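Local coordinates for protein tryptophanyl-tRNA synthetase (Cryptosporidium parvum Iowa II, PDB 3HV0) that probably catalyses the ATP-dependent attachment of L-tryptophan to tRNA(Trp), as a class I aminoacyl-tRNA synthetase, and is seen here with tryptophan bound, at residues Y101-F106 / E150-F155; M139-A144 / K360-N365; K291-G296 / E346-L351; D312-W317 / K335-G340. One frame throughout, in Å; residues are numbered along the deposited sequence.

Contact 1 of 4, residues Y101-F106 / E150-F155; sequences YLQDTF and ELTFIF
Gln103 reaches from the helix to Thr152 at the start of the strand, and the polar part of the contact rests on this one side-chain pair. Its amide nitrogen NE2 donates to Thr152 OG1 over 2.9 Å, with an almost straight N-H...O angle of 173°. The hydroxyl lies practically in the amide plane, 4° out of it, so the N-H points squarely at its acceptor. The side chain gets there by being stretched out: CG is anti to the backbone N (chi1 -171°), the chain stays extended beyond it, and it meets the threonine at about a right angle. Thr152 OG1 is also hydrogen-bonded to the carbonyl oxygen of Asp148, while Gln103 OE1 takes a weak hydrogen bond from the Asp148 backbone N. Both ends of the amide are thus engaged, which should fix its rotation. Gln103 NE2 also comes within 3.3 Å of Leu151 O.

Van der Waals contact is slight: Leu151 CB lies 3.4 Å from Gln103 NE2, and the two side chains run obliquely past each other.

In the Rossmann-type nucleotide-binding fold of class I synthetases, this contact ties helix 93-106 to an outermost strand of the sheet within the chain, 152-156. Strand 110-114 follows the helix and lies parallel beside strand 152-156, its Leu110 touching both Gln103 and Thr152; Phe147, in the loop leading to the strand, packs on the same two residues. The same helix also rests on helix 33-43, with Thr105 and Phe106 on Met39.

Contact 2 of 4, residues M139-A144 / K360-N365; sequences MKDIIA and KNHQKN
His362 reaches from the long helix 344-367 to the backbone oxygen of Asp141 in the last turn of helix 128-143, a helix-helix contact on the Rossmann-type catalytic fold. His362 NE2 donates to Asp141 O over 3.0 Å, at an N-H...O angle of 157°. The bond uses a lone pair in the carbonyl plane, and the oxygen sits at the ring edge, close to the ring plane. With CG anti to the backbone N (chi1 -180°), the imidazole stands out from its helix toward Asp141. Over one ring face lies the Ala144 methyl, a CH-pi contact with CB 3.8 Å from the ring centroid. Asp141 OD2 approaches the edge at His362 CE1, 3.5 Å away, with carboxylate and ring planes 54° apart. Closest in backbone are Ala144 and Asn365, whose CA atoms are 5.0 Å apart; here Asn365 ND2 makes a weak hydrogen bond to Ala144 O, 3.3 Å long.

Further out, Val278 packs against His362. Arg366, one residue beyond 360-365, and the backbone N-H of Leu88 hold the carboxylate beside the histidine: Asp141 OD2 forms a salt bridge with the arginine NE, and OD1 accepts from Leu88 N.

Contact 3 of 4, residues K291-G296 / E346-L351; sequences KYAFSG and EIKSIL
At Ala293 the chain leaves the helical backbone angles of helix 282-292 and turns into an extended run, and its CA lies 8.5 Å from that of Lys348, the nearest backbone approach between the segments. A single long side chain spans this gap. Lys348 points from helix 344-367 toward the run, and its ammonium nitrogen NZ lies 2.8 Å from Ala293 O in a hydrogen bond that is weak by its geometry. The methyl of Ala293 points toward helix 344-367, with CB 3.3 Å from Lys348 NZ, so the amine meets the residue at both its carbonyl and its side chain. The lysine starts straight but bends twice near its end (chi3 91°, chi4 77°), and these bends swing NZ to the carbonyl.

The ammonium group sits at the C-terminal end of helix 282-292, where the last carbonyls lack the N-H partners of a further helical turn. Lys348 NZ also gives a weak hydrogen bond to the carbonyl of Ile289, in the last turn of that helix. A positive charge here would be favoured by the carbonyl oxygens around it and by the helix dipole.

One water extends the grip by a residue: it accepts from Lys348 NZ over 3.1 Å and donates to Phe294 O over the same 3.1 Å. Phe294 O is also bonded to the backbone of Val315, at the start of helix 315-323, and the lysine chain packs on Ser316 of that helix. Further along, Ser295 OG is hydrogen-bonded to Ser344 OG, at the beginning of helix 344-367.

Contact 4 of 4, residues D312-W317 / K335-G340; sequences DVDVSW and KKYSSG
An N-cap is the centre of this contact: Asp314 stands immediately before helix 315-323, and the carboxylate that caps the helix also receives the phenol of Tyr337 from helix 327-339. The two oxygens divide the work. OD2 accepts from the backbone N of Trp317 over 2.7 Å, at an N-H...O angle of 151° and nearly in line with the C-O bond, the capping bond to the first turn. OD1 takes the proton of Tyr337 OH, also over 2.7 Å. The hydroxyl does not come in the plane of the carboxylate but from above it, 55° out.

The two flat groups are steeply turned against each other, ring and carboxylate planes being 75° apart. It is the edge of the tyrosine that faces the acid: Asp314 CG lies in the ring plane, 3.5 Å from Tyr337 CE2, so the aromatic C-H side rather than a face abuts the carboxylate. Tyr337 has CG anti to its backbone N, which carries the ring off its helix toward the cap.

Both residues are buried, and OD1 has a further partner in the backbone N of Gly296. With the capped amide, the phenol and this glycine, three neutral donors would be expected to stabilise a negative charge here.

Around the pair, helices 315-323 and 327-339 follow each other in the chain, and Trp317 packs on Leu330 and Ile333 of the second. Helix 344-367 closes in on the tyrosine through Ser344 and Ile347, and meets Ser316 through Leu351.

How the contacts relate
Contact 1 lies within the catalytic fold, contact 2 joins it to the helical region through helix 344-367, and contacts 3 and 4 lie within that region; the centres of contacts 1 and 3 are about 34 Å apart. Contacts 1, 2 and 4 are buried, contact 3 only partly. Ile154 of strand 152-156 packs on Met139, Ile142 and Ile143, joining the first two contacts through an apolar layer. Helix 344-367 serves both contact 2 and contact 3, whose nearest atoms lie about 10 Å apart. Contacts 3 and 4 touch directly. An amide and an imidazole N-H donate to oxygens in the first two, whereas an amine and a carboxylate meet helix ends in the others.

Contact 1 of 4, residues Y101-F106 / E150-F155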
# COMPACT_ATOMS: atom_id res chain seq x y z
N TYR A 101 -0.63 1.69 -31.51
CA TYR A 101 -1.11 0.96 -32.68
C TYR A 101 -2.29 0.06 -32.27
O TYR A 101 -3.30 -0.02 -32.99
CB TYR A 101 0.01 0.13 -33.31
CG TYR A 101 -0.52 -1.03 -34.09
CD1 TYR A 101 -1.05 -0.85 -35.37
CD2 TYR A 101 -0.54 -2.31 -33.53
CE1 TYR A 101 -1.56 -1.93 -36.09
CE2 TYR A 101 -1.05 -3.39 -34.24
CZ TYR A 101 -1.57 -3.19 -35.52
OH TYR A 101 -2.06 -4.25 -36.23
N LEU A 102 -2.16 -0.61 -31.12
CA LEU A 102 -3.24 -1.46 -30.65
C LEU A 102 -4.49 -0.64 -30.27
O LEU A 102 -5.61 -1.10 -30.43
CB LEU A 102 -2.80 -2.29 -29.46
CG LEU A 102 -1.74 -3.38 -29.69
CD1 LEU A 102 -1.23 -3.85 -28.32
CD2 LEU A 102 -2.29 -4.52 -30.51
N GLN A 103 -4.28 0.56 -29.77
CA GLN A 103 -5.38 1.43 -29.40
C GLN A 103 -6.06 1.94 -30.65
O GLN A 103 -7.26 2.05 -30.69
CB GLN A 103 -4.90 2.60 -28.53
CG GLN A 103 -6.04 3.42 -27.92
CD GLN A 103 -5.56 4.65 -27.17
OE1 GLN A 103 -4.81 5.47 -27.70
NE2 GLN A 103 -6.01 4.80 -25.93
N ASP A 104 -5.29 2.25 -31.68
CA ASP A 104 -5.84 2.74 -32.93
C ASP A 104 -6.58 1.63 -33.66
O ASP A 104 -7.55 1.88 -34.37
CB ASP A 104 -4.72 3.26 -33.85
CG ASP A 104 -3.97 4.42 -33.26
OD1 ASP A 104 -4.44 5.04 -32.28
OD2 ASP A 104 -2.89 4.72 -33.80
N THR A 105 -6.08 0.40 -33.51
CA THR A 105 -6.59 -0.73 -34.29
C THR A 105 -7.84 -1.28 -33.65
O THR A 105 -8.81 -1.51 -34.35
CB THR A 105 -5.54 -1.84 -34.40
OG1 THR A 105 -4.44 -1.37 -35.20
CG2 THR A 105 -6.12 -3.07 -35.07
N PHE A 106 -7.83 -1.45 -32.33
CA PHE A 106 -9.00 -2.00 -31.61
C PHE A 106 -9.96 -0.92 -31.11
O PHE A 106 -11.12 -1.22 -30.82
CB PHE A 106 -8.56 -2.91 -30.46
CG PHE A 106 -7.92 -4.18 -30.92
CD1 PHE A 106 -6.57 -4.39 -30.76
CD2 PHE A 106 -8.68 -5.15 -31.55
CE1 PHE A 106 -5.97 -5.55 -31.20
CE2 PHE A 106 -8.09 -6.33 -32.00
CZ PHE A 106 -6.73 -6.53 -31.83
N GLU A 150 -9.37 10.78 -24.85
CA GLU A 150 -10.71 10.24 -24.63
C GLU A 150 -10.69 8.72 -24.40
O GLU A 150 -11.67 8.16 -23.91
CB GLU A 150 -11.63 10.58 -25.80
CG GLU A 150 -12.07 12.06 -25.80
CD GLU A 150 -12.51 12.55 -27.18
OE1 GLU A 150 -11.83 12.21 -28.19
OE2 GLU A 150 -13.52 13.29 -27.28
N LEU A 151 -9.58 8.07 -24.73
CA LEU A 151 -9.44 6.63 -24.52
C LEU A 151 -8.32 6.24 -23.58
O LEU A 151 -8.10 5.05 -23.36
CB LEU A 151 -9.22 5.92 -25.87
CG LEU A 151 -10.48 5.66 -26.71
CD1 LEU A 151 -10.08 5.00 -28.01
CD2 LEU A 151 -11.52 4.81 -25.93
N THR A 152 -7.61 7.21 -23.02
CA THR A 152 -6.41 6.90 -22.24
C THR A 152 -6.45 7.51 -20.86
O THR A 152 -6.71 8.71 -20.73
CB THR A 152 -5.14 7.43 -22.93
OG1 THR A 152 -5.10 6.96 -24.27
CG2 THR A 152 -3.87 6.97 -22.19
N PHE A 153 -6.12 6.70 -19.85
CA PHE A 153 -6.02 7.15 -18.47
C PHE A 153 -4.62 6.86 -17.94
O PHE A 153 -4.21 5.72 -17.84
CB PHE A 153 -7.10 6.48 -17.59
CG PHE A 153 -6.91 6.73 -16.12
CD1 PHE A 153 -6.85 8.02 -15.64
CD2 PHE A 153 -6.74 5.68 -15.23
CE1 PHE A 153 -6.64 8.26 -14.29
CE2 PHE A 153 -6.54 5.93 -13.87
CZ PHE A 153 -6.50 7.22 -13.41
N ILE A 154 -3.89 7.92 -17.62
CA ILE A 154 -2.53 7.79 -17.12
C ILE A 154 -2.54 8.20 -15.65
O ILE A 154 -3.34 9.06 -15.26
CB ILE A 154 -1.55 8.67 -17.92
CG1 ILE A 154 -1.80 8.48 -19.43
CG2 ILE A 154 -0.08 8.39 -17.51
CD1 ILE A 154 -0.82 9.22 -20.37
N PHE A 155 -1.67 7.58 -14.84
CA PHE A 155 -1.63 7.86 -13.42
C PHE A 155 -0.32 7.41 -12.77
O PHE A 155 0.34 6.46 -13.22
CB PHE A 155 -2.80 7.15 -12.72
CG PHE A 155 -2.74 5.64 -12.79
CD1 PHE A 155 -3.31 4.95 -13.85
CD2 PHE A 155 -2.10 4.92 -11.78
CE1 PHE A 155 -3.25 3.58 -13.90
CE2 PHE A 155 -2.03 3.55 -11.83
CZ PHE A 155 -2.61 2.87 -12.90

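Contact 2 of 4, residues M139-A144 / K360-N365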
# COMPACT_ATOMS: atom_id res chain seq x y z
N MET A 139 5.43 11.30 -18.33
CA MET A 139 4.07 11.38 -18.90
C MET A 139 4.03 12.17 -20.19
O MET A 139 3.32 11.79 -21.12
CB MET A 139 3.08 12.05 -17.95
CG MET A 139 2.79 11.27 -16.70
SD MET A 139 1.32 11.82 -15.82
CE MET A 139 0.29 12.30 -17.21
N LYS A 140 4.77 13.27 -20.23
CA LYS A 140 4.86 14.10 -21.42
C LYS A 140 5.43 13.31 -22.61
O LYS A 140 4.92 13.39 -23.74
CB LYS A 140 5.73 15.34 -21.17
CG LYS A 140 5.19 16.31 -20.13
CD LYS A 140 6.18 17.41 -19.80
CE LYS A 140 5.46 18.60 -19.16
NZ LYS A 140 6.37 19.68 -18.67
N ASP A 141 6.50 12.57 -22.36
CA ASP A 141 7.06 11.70 -23.39
C ASP A 141 6.03 10.66 -23.79
O ASP A 141 5.94 10.28 -24.94
CB ASP A 141 8.29 10.94 -22.87
CG ASP A 141 9.44 11.84 -22.48
OD1 ASP A 141 10.26 11.40 -21.64
OD2 ASP A 141 9.55 12.96 -23.02
N ILE A 142 5.28 10.16 -22.81
CA ILE A 142 4.29 9.11 -23.09
C ILE A 142 3.17 9.69 -23.94
O ILE A 142 2.82 9.11 -24.97
CB ILE A 142 3.77 8.44 -21.81
CG1 ILE A 142 4.88 7.55 -21.23
CG2 ILE A 142 2.52 7.59 -22.10
CD1 ILE A 142 4.63 7.05 -19.84
N ILE A 143 2.65 10.85 -23.55
CA ILE A 143 1.57 11.51 -24.31
C ILE A 143 2.04 11.92 -25.71
O ILE A 143 1.25 11.93 -26.67
CB ILE A 143 1.02 12.75 -23.56
CG1 ILE A 143 0.32 12.31 -22.27
CG2 ILE A 143 0.05 13.55 -24.42
CD1 ILE A 143 0.23 13.39 -21.23
N ALA A 144 3.33 12.23 -25.83
CA ALA A 144 3.92 12.59 -27.13
C ALA A 144 3.88 11.47 -28.18
O ALA A 144 4.18 11.72 -29.33
CB ALA A 144 5.37 13.09 -26.94
N LYS A 360 13.17 13.81 -33.27
CA LYS A 360 12.72 15.17 -33.57
C LYS A 360 11.19 15.25 -33.63
O LYS A 360 10.58 16.22 -33.15
CB LYS A 360 13.31 15.65 -34.89
N ASN A 361 10.59 14.24 -34.24
CA ASN A 361 9.13 14.14 -34.30
C ASN A 361 8.51 13.95 -32.91
O ASN A 361 7.44 14.48 -32.62
CB ASN A 361 8.74 12.97 -35.21
CG ASN A 361 7.31 13.07 -35.72
OD1 ASN A 361 6.35 12.88 -34.98
ND2 ASN A 361 7.18 13.35 -37.01
N HIS A 362 9.18 13.19 -32.05
CA HIS A 362 8.77 13.05 -30.67
C HIS A 362 8.96 14.36 -29.90
O HIS A 362 8.10 14.73 -29.10
CB HIS A 362 9.52 11.89 -29.98
CG HIS A 362 9.13 11.69 -28.55
ND1 HIS A 362 9.74 12.36 -27.52
CD2 HIS A 362 8.17 10.92 -27.99
CE1 HIS A 362 9.17 12.02 -26.37
NE2 HIS A 362 8.22 11.14 -26.64
N GLN A 363 10.06 15.07 -30.14
CA GLN A 363 10.37 16.28 -29.37
C GLN A 363 9.42 17.45 -29.64
O GLN A 363 9.11 18.19 -28.70
CB GLN A 363 11.82 16.71 -29.59
CG GLN A 363 12.80 15.91 -28.75
CD GLN A 363 14.20 15.81 -29.37
OE1 GLN A 363 15.19 15.53 -28.68
NE2 GLN A 363 14.27 16.00 -30.68
N LYS A 364 8.95 17.59 -30.88
CA LYS A 364 7.94 18.60 -31.20
C LYS A 364 6.57 18.24 -30.64
O LYS A 364 5.86 19.10 -30.14
CB LYS A 364 7.85 18.89 -32.71
CG LYS A 364 7.29 17.74 -33.56
CD LYS A 364 6.52 18.23 -34.80
CE LYS A 364 5.38 17.25 -35.15
NZ LYS A 364 5.75 15.81 -34.96
N ASN A 365 6.19 16.97 -30.71
CA ASN A 365 4.95 16.49 -30.08
C ASN A 365 4.97 16.72 -28.57
O ASN A 365 3.93 16.96 -27.97
CB ASN A 365 4.73 15.01 -30.34
CG ASN A 365 4.32 14.70 -31.76
OD1 ASN A 365 3.85 15.57 -32.49
ND2 ASN A 365 4.50 13.45 -32.15

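Contact 3 of 4, residues K291-G296 / E346-L351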
# COMPACT_ATOMS: atom_id res chain seq x y z
N LYS A 291 30.45 5.52 -30.45
CA LYS A 291 31.31 5.13 -29.33
C LYS A 291 30.81 3.89 -28.59
O LYS A 291 31.58 2.98 -28.29
CB LYS A 291 31.47 6.30 -28.35
N TYR A 292 29.51 3.84 -28.30
CA TYR A 292 28.94 2.81 -27.41
C TYR A 292 28.16 1.70 -28.13
O TYR A 292 27.77 0.71 -27.50
CB TYR A 292 28.01 3.46 -26.36
CG TYR A 292 28.69 4.44 -25.40
CD1 TYR A 292 29.37 3.98 -24.28
CD2 TYR A 292 28.62 5.82 -25.61
CE1 TYR A 292 29.98 4.87 -23.40
CE2 TYR A 292 29.23 6.72 -24.74
CZ TYR A 292 29.91 6.24 -23.63
OH TYR A 292 30.53 7.11 -22.75
N ALA A 293 27.89 1.87 -29.43
CA ALA A 293 27.10 0.89 -30.19
C ALA A 293 27.99 -0.24 -30.69
O ALA A 293 28.80 -0.03 -31.58
CB ALA A 293 26.40 1.56 -31.36
N PHE A 294 27.83 -1.42 -30.11
CA PHE A 294 28.66 -2.57 -30.46
C PHE A 294 28.49 -2.96 -31.94
O PHE A 294 27.38 -3.28 -32.39
CB PHE A 294 28.34 -3.76 -29.56
CG PHE A 294 29.34 -4.89 -29.67
CD1 PHE A 294 30.47 -4.91 -28.86
CD2 PHE A 294 29.14 -5.93 -30.57
CE1 PHE A 294 31.40 -5.94 -28.95
CE2 PHE A 294 30.06 -6.96 -30.68
CZ PHE A 294 31.19 -6.97 -29.86
N SER A 295 29.59 -2.94 -32.68
CA SER A 295 29.58 -3.29 -34.10
C SER A 295 29.78 -4.79 -34.28
O SER A 295 30.42 -5.44 -33.47
CB SER A 295 30.68 -2.52 -34.85
OG SER A 295 30.55 -2.65 -36.26
N GLY A 296 29.21 -5.32 -35.36
CA GLY A 296 29.44 -6.70 -35.78
C GLY A 296 30.43 -6.82 -36.93
O GLY A 296 30.77 -7.93 -37.35
N GLU A 346 28.87 3.34 -42.39
CA GLU A 346 27.65 3.78 -43.08
C GLU A 346 26.37 3.30 -42.37
O GLU A 346 25.41 4.06 -42.23
CB GLU A 346 27.63 3.33 -44.55
CG GLU A 346 26.78 4.25 -45.44
CD GLU A 346 26.34 3.62 -46.76
OE1 GLU A 346 27.00 2.66 -47.23
OE2 GLU A 346 25.35 4.10 -47.34
N ILE A 347 26.37 2.05 -41.92
CA ILE A 347 25.20 1.51 -41.22
C ILE A 347 24.91 2.31 -39.96
O ILE A 347 23.74 2.45 -39.57
CB ILE A 347 25.33 -0.00 -40.87
CG1 ILE A 347 23.98 -0.57 -40.41
CG2 ILE A 347 26.37 -0.22 -39.79
CD1 ILE A 347 23.95 -2.09 -40.30
N LYS A 348 25.96 2.82 -39.32
CA LYS A 348 25.78 3.60 -38.10
C LYS A 348 25.24 4.99 -38.39
O LYS A 348 24.55 5.58 -37.55
CB LYS A 348 27.10 3.70 -37.33
CG LYS A 348 27.58 2.37 -36.81
CD LYS A 348 28.95 2.48 -36.19
CE LYS A 348 28.87 2.79 -34.71
NZ LYS A 348 28.51 1.57 -33.92
N SER A 349 25.55 5.50 -39.58
CA SER A 349 25.05 6.82 -40.00
C SER A 349 23.57 6.74 -40.38
O SER A 349 22.78 7.59 -39.98
CB SER A 349 25.88 7.38 -41.15
OG SER A 349 25.23 8.49 -41.74
N ILE A 350 23.20 5.71 -41.14
CA ILE A 350 21.80 5.50 -41.51
C ILE A 350 20.89 5.46 -40.27
O ILE A 350 19.82 6.07 -40.25
CB ILE A 350 21.62 4.21 -42.33
CG1 ILE A 350 22.34 4.32 -43.68
CG2 ILE A 350 20.15 3.94 -42.57
CD1 ILE A 350 22.45 3.01 -44.45
N LEU A 351 21.33 4.72 -39.26
CA LEU A 351 20.63 4.63 -37.96
C LEU A 351 20.53 5.97 -37.24
O LEU A 351 19.48 6.31 -36.69
CB LEU A 351 21.35 3.63 -37.05
CG LEU A 351 20.91 3.58 -35.60
CD1 LEU A 351 19.43 3.25 -35.49
CD2 LEU A 351 21.74 2.57 -34.86
O HOH W 1 27.18 -1.17 -34.72

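Contact 4 of 4, residues D312-W317 / K335-G340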
# COMPACT_ATOMS: atom_id res chain seq x y z
N ASP A 312 23.83 -10.55 -36.18
CA ASP A 312 23.24 -10.95 -34.90
C ASP A 312 23.83 -10.20 -33.70
O ASP A 312 23.15 -10.02 -32.68
CB ASP A 312 23.35 -12.47 -34.71
CG ASP A 312 22.41 -13.23 -35.61
OD1 ASP A 312 22.79 -13.55 -36.76
OD2 ASP A 312 21.28 -13.52 -35.18
N VAL A 313 25.08 -9.77 -33.83
CA VAL A 313 25.77 -9.01 -32.79
C VAL A 313 25.78 -7.49 -33.02
O VAL A 313 25.99 -6.73 -32.07
CB VAL A 313 27.23 -9.47 -32.64
CG1 VAL A 313 27.28 -10.95 -32.28
CG2 VAL A 313 28.01 -9.19 -33.92
N ASP A 314 25.57 -7.05 -34.26
CA ASP A 314 25.60 -5.62 -34.59
C ASP A 314 24.39 -4.87 -34.02
O ASP A 314 23.24 -5.08 -34.44
CB ASP A 314 25.71 -5.39 -36.10
CG ASP A 314 25.99 -3.93 -36.45
OD1 ASP A 314 27.18 -3.54 -36.54
OD2 ASP A 314 25.02 -3.17 -36.61
N VAL A 315 24.66 -3.98 -33.07
CA VAL A 315 23.63 -3.26 -32.34
C VAL A 315 22.91 -2.27 -33.24
O VAL A 315 21.73 -2.02 -33.08
CB VAL A 315 24.22 -2.49 -31.12
CG1 VAL A 315 23.14 -1.64 -30.43
CG2 VAL A 315 24.88 -3.48 -30.13
N SER A 316 23.64 -1.70 -34.20
CA SER A 316 23.04 -0.75 -35.13
C SER A 316 22.04 -1.44 -36.07
O SER A 316 20.98 -0.90 -36.34
CB SER A 316 24.12 -0.00 -35.92
OG SER A 316 24.91 0.81 -35.06
N TRP A 317 22.37 -2.63 -36.55
CA TRP A 317 21.44 -3.38 -37.41
C TRP A 317 20.13 -3.71 -36.69
O TRP A 317 19.03 -3.50 -37.22
CB TRP A 317 22.09 -4.66 -37.92
CG TRP A 317 21.11 -5.62 -38.53
CD1 TRP A 317 20.75 -6.84 -38.03
CD2 TRP A 317 20.36 -5.45 -39.74
NE1 TRP A 317 19.82 -7.43 -38.85
CE2 TRP A 317 19.56 -6.60 -39.91
CE3 TRP A 317 20.28 -4.43 -40.70
CZ2 TRP A 317 18.70 -6.77 -41.00
CZ3 TRP A 317 19.42 -4.60 -41.77
CH2 TRP A 317 18.64 -5.75 -41.91
N LYS A 335 21.70 -7.15 -46.53
CA LYS A 335 22.44 -7.89 -47.54
C LYS A 335 23.80 -7.23 -47.81
O LYS A 335 24.82 -7.89 -47.78
CB LYS A 335 21.64 -7.98 -48.85
N LYS A 336 23.79 -5.93 -48.08
CA LYS A 336 25.02 -5.20 -48.39
C LYS A 336 26.02 -5.17 -47.23
O LYS A 336 27.23 -5.32 -47.44
CB LYS A 336 24.70 -3.77 -48.85
N TYR A 337 25.51 -4.97 -46.01
CA TYR A 337 26.34 -4.95 -44.79
C TYR A 337 26.84 -6.35 -44.41
O TYR A 337 27.90 -6.50 -43.81
CB TYR A 337 25.57 -4.33 -43.63
CG TYR A 337 26.37 -4.08 -42.36
CD1 TYR A 337 27.65 -3.51 -42.40
CD2 TYR A 337 25.84 -4.38 -41.11
CE1 TYR A 337 28.38 -3.27 -41.24
CE2 TYR A 337 26.56 -4.14 -39.94
CZ TYR A 337 27.83 -3.58 -40.01
OH TYR A 337 28.54 -3.35 -38.84
N SER A 338 26.05 -7.36 -44.75
CA SER A 338 26.47 -8.76 -44.63
C SER A 338 27.62 -9.10 -45.60
O SER A 338 28.61 -9.71 -45.21
CB SER A 338 25.28 -9.68 -44.89
OG SER A 338 25.69 -10.99 -45.25
N SER A 339 27.47 -8.71 -46.86
CA SER A 339 28.37 -9.15 -47.92
C SER A 339 29.66 -8.33 -47.97
O SER A 339 30.60 -8.72 -48.67
CB SER A 339 27.65 -9.07 -49.27
OG SER A 339 27.20 -7.76 -49.54
N GLY A 340 29.69 -7.21 -47.26
CA GLY A 340 30.89 -6.38 -47.17
C GLY A 340 30.93 -5.19 -48.12
O GLY A 340 31.96 -4.53 -48.22